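Local structure of beta-galactosidase (Trichoderma reesei, 3OG2) at residues 602-607 and 624-629; 583-588 and 611-616. The protein probably hydrolyses terminal non-reducing beta-D-galactose residues from beta-D-galactosides, as a glycoprotein of glycoside hydrolase family 35. All blocks are in the same frame, centred on the assembly; numbering follows the deposited sequence.

Contact 1: residues 602-607 and 624-629. With NAG (2-acetamido-2-deoxy-beta-D-glucopyranose), chain B.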
loop_
_atom_site.group_PDB
_atom_site.type_symbol
_atom_site.label_atom_id
_atom_site.label_comp_id
_atom_site.label_asym_id
_atom_site.label_seq_id
_atom_site.Cartn_x
_atom_site.Cartn_y
_atom_site.Cartn_z
ATOM N N VAL A 602 22.473 18.064 -1.920
ATOM C CA VAL A 602 21.514 17.130 -2.475
ATOM C C VAL A 602 21.548 15.843 -1.632
ATOM O O VAL A 602 22.647 15.340 -1.371
ATOM C CB VAL A 602 21.906 16.818 -3.925
ATOM C CG1 VAL A 602 20.871 15.876 -4.550
ATOM C CG2 VAL A 602 22.066 18.098 -4.752
ATOM N N GLN A 603 20.386 15.328 -1.303
ATOM C CA GLN A 603 20.312 13.992 -0.746
ATOM C C GLN A 603 19.797 13.036 -1.817
ATOM O O GLN A 603 18.742 13.339 -2.393
ATOM C CB GLN A 603 19.374 13.993 0.485
ATOM C CG GLN A 603 19.914 14.846 1.633
ATOM C CD GLN A 603 21.244 14.373 2.197
ATOM O OE1 GLN A 603 22.200 15.188 2.281
ATOM N NE2 GLN A 603 21.337 13.106 2.614
ATOM N N ALA A 604 20.506 11.963 -2.058
ATOM C CA ALA A 604 20.228 11.109 -3.206
ATOM C C ALA A 604 20.534 9.638 -2.885
ATOM O O ALA A 604 21.363 9.404 -2.002
ATOM C CB ALA A 604 21.097 11.536 -4.366
ATOM N N ASP A 605 19.889 8.751 -3.612
ATOM C CA ASP A 605 20.244 7.338 -3.544
ATOM C C ASP A 605 20.712 6.877 -4.927
ATOM O O ASP A 605 20.212 7.346 -5.944
ATOM C CB ASP A 605 19.085 6.435 -3.120
ATOM C CG ASP A 605 18.699 6.627 -1.666
ATOM O OD1 ASP A 605 18.897 7.706 -1.079
ATOM O OD2 ASP A 605 18.152 5.627 -1.056
ATOM N N PHE A 606 21.675 5.966 -4.912
ATOM C CA PHE A 606 22.235 5.427 -6.123
ATOM C C PHE A 606 22.251 3.895 -6.088
ATOM O O PHE A 606 22.795 3.279 -5.169
ATOM C CB PHE A 606 23.694 5.893 -6.278
ATOM C CG PHE A 606 23.790 7.401 -6.282
ATOM C CD1 PHE A 606 23.488 8.117 -7.442
ATOM C CD2 PHE A 606 24.198 8.079 -5.133
ATOM C CE1 PHE A 606 23.580 9.501 -7.482
ATOM C CE2 PHE A 606 24.287 9.474 -5.180
ATOM C CZ PHE A 606 23.980 10.183 -6.331
ATOM N N ASN A 607 21.621 3.254 -7.072
ATOM C CA ASN A 607 21.667 1.785 -7.102
ATOM C C ASN A 607 22.615 1.308 -8.213
ATOM O O ASN A 607 22.956 0.105 -8.222
ATOM C CB ASN A 607 20.302 1.133 -7.273
ATOM C CG ASN A 607 19.693 1.371 -8.655
ATOM O OD1 ASN A 607 19.985 2.372 -9.316
ATOM N ND2 ASN A 607 18.859 0.421 -9.073
ATOM N N LEU A 624 28.778 22.436 -4.406
ATOM C CA LEU A 624 27.889 21.273 -4.471
ATOM C C LEU A 624 28.253 20.250 -3.398
ATOM O O LEU A 624 29.431 19.989 -3.163
ATOM C CB LEU A 624 27.999 20.662 -5.861
ATOM C CG LEU A 624 27.078 19.454 -6.059
ATOM C CD1 LEU A 624 25.588 19.855 -6.027
ATOM C CD2 LEU A 624 27.443 18.784 -7.370
ATOM N N ALA A 625 27.240 19.674 -2.776
ATOM C CA ALA A 625 27.486 18.515 -1.933
ATOM C C ALA A 625 26.430 17.452 -2.263
ATOM O O ALA A 625 25.274 17.822 -2.549
ATOM C CB ALA A 625 27.395 18.847 -0.442
ATOM N N VAL A 626 26.817 16.189 -2.176
ATOM C CA VAL A 626 25.888 15.053 -2.362
ATOM C C VAL A 626 26.001 14.177 -1.106
ATOM O O VAL A 626 27.110 13.766 -0.787
ATOM C CB VAL A 626 26.137 14.283 -3.666
ATOM C CG1 VAL A 626 25.263 13.045 -3.771
ATOM C CG2 VAL A 626 25.917 15.200 -4.890
ATOM N N ASN A 627 24.935 13.967 -0.405
ATOM C CA ASN A 627 24.925 13.112 0.811
ATOM C C ASN A 627 26.025 13.532 1.764
ATOM O O ASN A 627 26.743 12.727 2.332
ATOM C CB ASN A 627 25.036 11.637 0.473
ATOM C CG ASN A 627 23.825 11.208 -0.349
ATOM O OD1 ASN A 627 22.819 11.873 -0.402
ATOM N ND2 ASN A 627 23.948 10.037 -0.995
ATOM N N GLY A 628 26.128 14.853 1.907
ATOM C CA GLY A 628 27.031 15.404 2.915
ATOM C C GLY A 628 28.471 15.500 2.446
ATOM O O GLY A 628 29.301 15.907 3.268
ATOM N N LYS A 629 28.814 15.150 1.225
ATOM C CA LYS A 629 30.202 15.171 0.803
ATOM C C LYS A 629 30.347 16.208 -0.309
ATOM O O LYS A 629 29.684 16.128 -1.354
ATOM C CB LYS A 629 30.603 13.794 0.260
ATOM C CG LYS A 629 30.686 12.580 1.165
ATOM C CD LYS A 629 31.048 11.318 0.393
ATOM C CE LYS A 629 32.456 11.232 -0.166
ATOM N NZ LYS A 629 32.654 10.186 -1.229
HETATM C C1 NAG B . 18.385 0.467 -10.412
HETATM C C2 NAG B . 17.955 -0.979 -10.801
HETATM C C3 NAG B . 17.360 -0.987 -12.205
HETATM C C4 NAG B . 16.152 0.014 -12.226
HETATM C C5 NAG B . 16.641 1.395 -11.721
HETATM C C6 NAG B . 15.452 2.339 -11.542
HETATM C C7 NAG B . 19.535 -2.554 -9.796
HETATM C C8 NAG B . 20.782 -3.352 -10.009
HETATM N N2 NAG B . 19.142 -1.804 -10.832
HETATM O O3 NAG B . 16.834 -2.305 -12.428
HETATM O O4 NAG B . 15.790 0.196 -13.592
HETATM O O5 NAG B . 17.162 1.214 -10.405
HETATM O O6 NAG B . 15.979 3.645 -11.326
HETATM O O7 NAG B . 18.950 -2.477 -8.700
HETATM O O HOH W 1 24.475 16.802 0.671
#

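Contact 2: residues 583-588 and 611-616. With NAG (2-acetamido-2-deoxy-beta-D-glucopyranose), chain B.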
loop_
_atom_site.group_PDB
_atom_site.type_symbol
_atom_site.label_atom_id
_atom_site.label_comp_id
_atom_site.label_asym_id
_atom_site.label_seq_id
_atom_site.Cartn_x
_atom_site.Cartn_y
_atom_site.Cartn_z
ATOM N N ILE A 583 16.307 21.028 -11.135
ATOM C CA ILE A 583 16.064 19.871 -11.974
ATOM C C ILE A 583 17.337 19.028 -11.992
ATOM O O ILE A 583 18.410 19.589 -12.209
ATOM C CB ILE A 583 15.663 20.267 -13.402
ATOM C CG1 ILE A 583 14.354 21.085 -13.409
ATOM C CG2 ILE A 583 15.551 19.047 -14.296
ATOM C CD1 ILE A 583 14.038 21.776 -14.710
ATOM N N ILE A 584 17.202 17.730 -11.700
ATOM C CA ILE A 584 18.413 16.891 -11.647
ATOM C C ILE A 584 18.217 15.714 -12.583
ATOM O O ILE A 584 17.207 14.999 -12.502
ATOM C CB ILE A 584 18.719 16.437 -10.203
ATOM C CG1 ILE A 584 18.996 17.653 -9.317
ATOM C CG2 ILE A 584 19.861 15.395 -10.179
ATOM C CD1 ILE A 584 19.328 17.408 -7.866
ATOM N N ASN A 585 19.211 15.508 -13.457
ATOM C CA ASN A 585 19.204 14.355 -14.363
ATOM C C ASN A 585 20.183 13.310 -13.811
ATOM O O ASN A 585 21.418 13.599 -13.807
ATOM C CB ASN A 585 19.591 14.830 -15.758
ATOM C CG ASN A 585 19.910 13.709 -16.716
ATOM O OD1 ASN A 585 19.462 12.577 -16.530
ATOM N ND2 ASN A 585 20.715 14.049 -17.740
ATOM N N GLY A 586 19.674 12.179 -13.373
ATOM C CA GLY A 586 20.504 11.104 -12.874
ATOM C C GLY A 586 20.068 10.725 -11.477
ATOM O O GLY A 586 19.512 11.528 -10.693
ATOM N N GLY A 587 20.339 9.477 -11.129
ATOM C CA GLY A 587 20.120 8.993 -9.765
ATOM C C GLY A 587 18.939 8.047 -9.698
ATOM O O GLY A 587 17.948 8.178 -10.415
ATOM N N TYR A 588 19.029 7.091 -8.759
ATOM C CA TYR A 588 17.922 6.191 -8.472
ATOM C C TYR A 588 16.808 6.879 -7.694
ATOM O O TYR A 588 15.628 6.529 -7.824
ATOM C CB TYR A 588 18.485 5.037 -7.692
ATOM C CG TYR A 588 17.540 4.069 -7.027
ATOM C CD1 TYR A 588 16.893 3.024 -7.691
ATOM C CD2 TYR A 588 17.340 4.209 -5.650
ATOM C CE1 TYR A 588 16.051 2.144 -7.048
ATOM C CE2 TYR A 588 16.514 3.319 -4.968
ATOM C CZ TYR A 588 15.871 2.308 -5.687
ATOM O OH TYR A 588 15.065 1.425 -5.009
ATOM N N PRO A 611 26.395 9.718 -13.471
ATOM C CA PRO A 611 26.675 11.103 -13.149
ATOM C C PRO A 611 25.406 11.753 -12.641
ATOM O O PRO A 611 24.301 11.203 -12.727
ATOM C CB PRO A 611 27.063 11.766 -14.487
ATOM C CG PRO A 611 26.619 10.803 -15.531
ATOM C CD PRO A 611 26.280 9.495 -14.932
ATOM N N LEU A 612 25.533 12.944 -12.113
ATOM C CA LEU A 612 24.387 13.789 -11.771
ATOM C C LEU A 612 24.574 15.091 -12.537
ATOM O O LEU A 612 25.633 15.699 -12.437
ATOM C CB LEU A 612 24.320 14.181 -10.295
ATOM C CG LEU A 612 23.839 13.193 -9.277
ATOM C CD1 LEU A 612 23.766 13.904 -7.930
ATOM C CD2 LEU A 612 22.499 12.573 -9.700
ATOM N N GLU A 613 23.524 15.503 -13.238
ATOM C CA GLU A 613 23.523 16.782 -13.929
ATOM C C GLU A 613 22.484 17.684 -13.254
ATOM O O GLU A 613 21.347 17.289 -13.087
ATOM C CB GLU A 613 23.202 16.612 -15.403
ATOM C CG GLU A 613 23.091 17.933 -16.177
ATOM C CD GLU A 613 22.632 17.639 -17.603
ATOM O OE1 GLU A 613 21.691 16.821 -17.839
ATOM O OE2 GLU A 613 23.166 18.235 -18.579
ATOM N N ILE A 614 22.928 18.836 -12.822
ATOM C CA ILE A 614 22.084 19.777 -12.079
ATOM C C ILE A 614 21.732 20.946 -12.967
ATOM O O ILE A 614 22.650 21.590 -13.487
ATOM C CB ILE A 614 22.833 20.307 -10.847
ATOM C CG1 ILE A 614 23.627 19.218 -10.170
ATOM C CG2 ILE A 614 21.843 20.974 -9.903
ATOM C CD1 ILE A 614 22.905 18.206 -9.401
ATOM N N ILE A 615 20.452 21.159 -13.150
ATOM C CA ILE A 615 19.963 22.194 -14.077
ATOM C C ILE A 615 19.195 23.232 -13.310
ATOM O O ILE A 615 18.258 22.864 -12.563
ATOM C CB ILE A 615 19.103 21.517 -15.167
ATOM C CG1 ILE A 615 19.929 20.501 -15.983
ATOM C CG2 ILE A 615 18.419 22.531 -16.072
ATOM C CD1 ILE A 615 19.067 19.480 -16.725
ATOM N N GLY A 616 19.569 24.491 -13.437
ATOM C CA GLY A 616 18.882 25.560 -12.711
ATOM C C GLY A 616 19.555 25.866 -11.410
ATOM O O GLY A 616 18.972 25.748 -10.340
HETATM C C1 NAG B . 18.385 0.467 -10.412
HETATM C C2 NAG B . 17.955 -0.979 -10.801
HETATM C C3 NAG B . 17.360 -0.987 -12.205
HETATM C C4 NAG B . 16.152 0.014 -12.226
HETATM C C5 NAG B . 16.641 1.395 -11.721
HETATM C C6 NAG B . 15.452 2.339 -11.542
HETATM C C7 NAG B . 19.535 -2.554 -9.796
HETATM C C8 NAG B . 20.782 -3.352 -10.009
HETATM N N2 NAG B . 19.142 -1.804 -10.832
HETATM O O3 NAG B . 16.834 -2.305 -12.428
HETATM O O4 NAG B . 15.790 0.196 -13.592
HETATM O O5 NAG B . 17.162 1.214 -10.405
HETATM O O6 NAG B . 15.979 3.645 -11.326
HETATM O O7 NAG B . 18.950 -2.477 -8.700
HETATM O O HOH W 2 23.367 12.467 -15.565
#

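Contact 1: residues 602-607 and 624-629
N627 turns its CG away from its own carbonyl carbon (chi1 -63°), and its amide comes to lie against the backbone of A604. This extends a short parallel bridge between strands 599-605 and 623-626 of domain 3, where the second strand gives way to a type I' turn, V626 to K629. V602 pairs with V626. V602 N donates to A625 O at 2.9 Å, and N627 N donates to V602 O at 2.8 Å. Beyond this bridge the N627 side chain, not the backbone, pairs with A604. Its OD1 accepts A604 N in the carbonyl plane, on a lone pair, at 2.8 Å. Its ND2 gives a hydrogen to A604 O, also at 2.8 Å. The two bonds fix the rotation of the amide. The Q603 side chain bends at chi2 (-62°) and crosses N627, with the amide planes 45° apart. Q603 NE2 is bonded to G984 O. On the buried face V602 CG2 meets L624 CD1 at 4.1 Å. V626 CG1 sits at the edge of the F606 ring, in its plane. N607 ND2 carries the glycan through NAG C1. A water donates to V602 O and accepts the turn amide G628 N at 2.8 Å.

Contact 2: residues 583-588 and 611-616
Strands 583-585 and 612-615 run antiparallel, at 157° between their directions and with their axes 4.7 Å apart at the closest. I583 and I615 form a hydrogen-bonded pair, with I583 N to I615 O and I615 N to I583 O, the second at 2.7 Å. I584 and I614 are the non-hydrogen-bonded pair that follows. N585 and E613 are again hydrogen-bonded, N585 N to E613 O at 2.8 Å and E613 N to N585 O at 2.9 Å. A CA-H...O contact from I584 CA to E613 O adds to the ladder. Past N585 the backbone of 583-588 runs through G586 and G587, both at positive phi. G586 CA lies against P611 O, 3.8 Å away. A water donates to N585 O and, weakly, to P611 O.

The side chains of N585 and E613 share one face with I583 and I615. Both have CG opposite the backbone N, and they cross each other. N585 ND2 donates to E613 OE1 at 2.9 Å in a nearly straight bond. OE1 lies in the plane of the N585 amide, while ND2 meets OE1 on its anti side, 28° out of the carboxylate plane. E613 OE1 also forms a salt bridge with R537, which probably favours the charged carboxylate. I583 and I615 meet through their CB atoms and both touch V482.

On the other face I584 and I614 lie side by side, CG1 of I584 being 3.9 Å from CD1 of I614. I584 CG2 packs on L612 CD2 at 3.9 Å. I584 also touches V602 and I614 touches L600. This is a regular antiparallel ladder inside the mixed sheet of domain 3, with isoleucines on both of its faces.

Contacts 1 and 2 lie in one mixed sheet of domain 3, with centres 11 Å apart. Their segments alternate along the chain: 583-588, 602-607, 611-616, then 624-629. Across the sheet, strands 583-585 and 612-615 are neighbours, as are 623-626 and 599-605. Strands 641-643 and 629-635 come between the two pairs in the sheet order. The contacts nevertheless touch, because L612 CD2 packs on F606 CE1 and L612 CD1 on V626 CG2, both at 3.9 Å. Y588 packs on D605 and on N607, whose first sugar also lies at the edge of the Y588 ring. The sheet thus packs against itself, and the glycan attachment point sits beside contact 2.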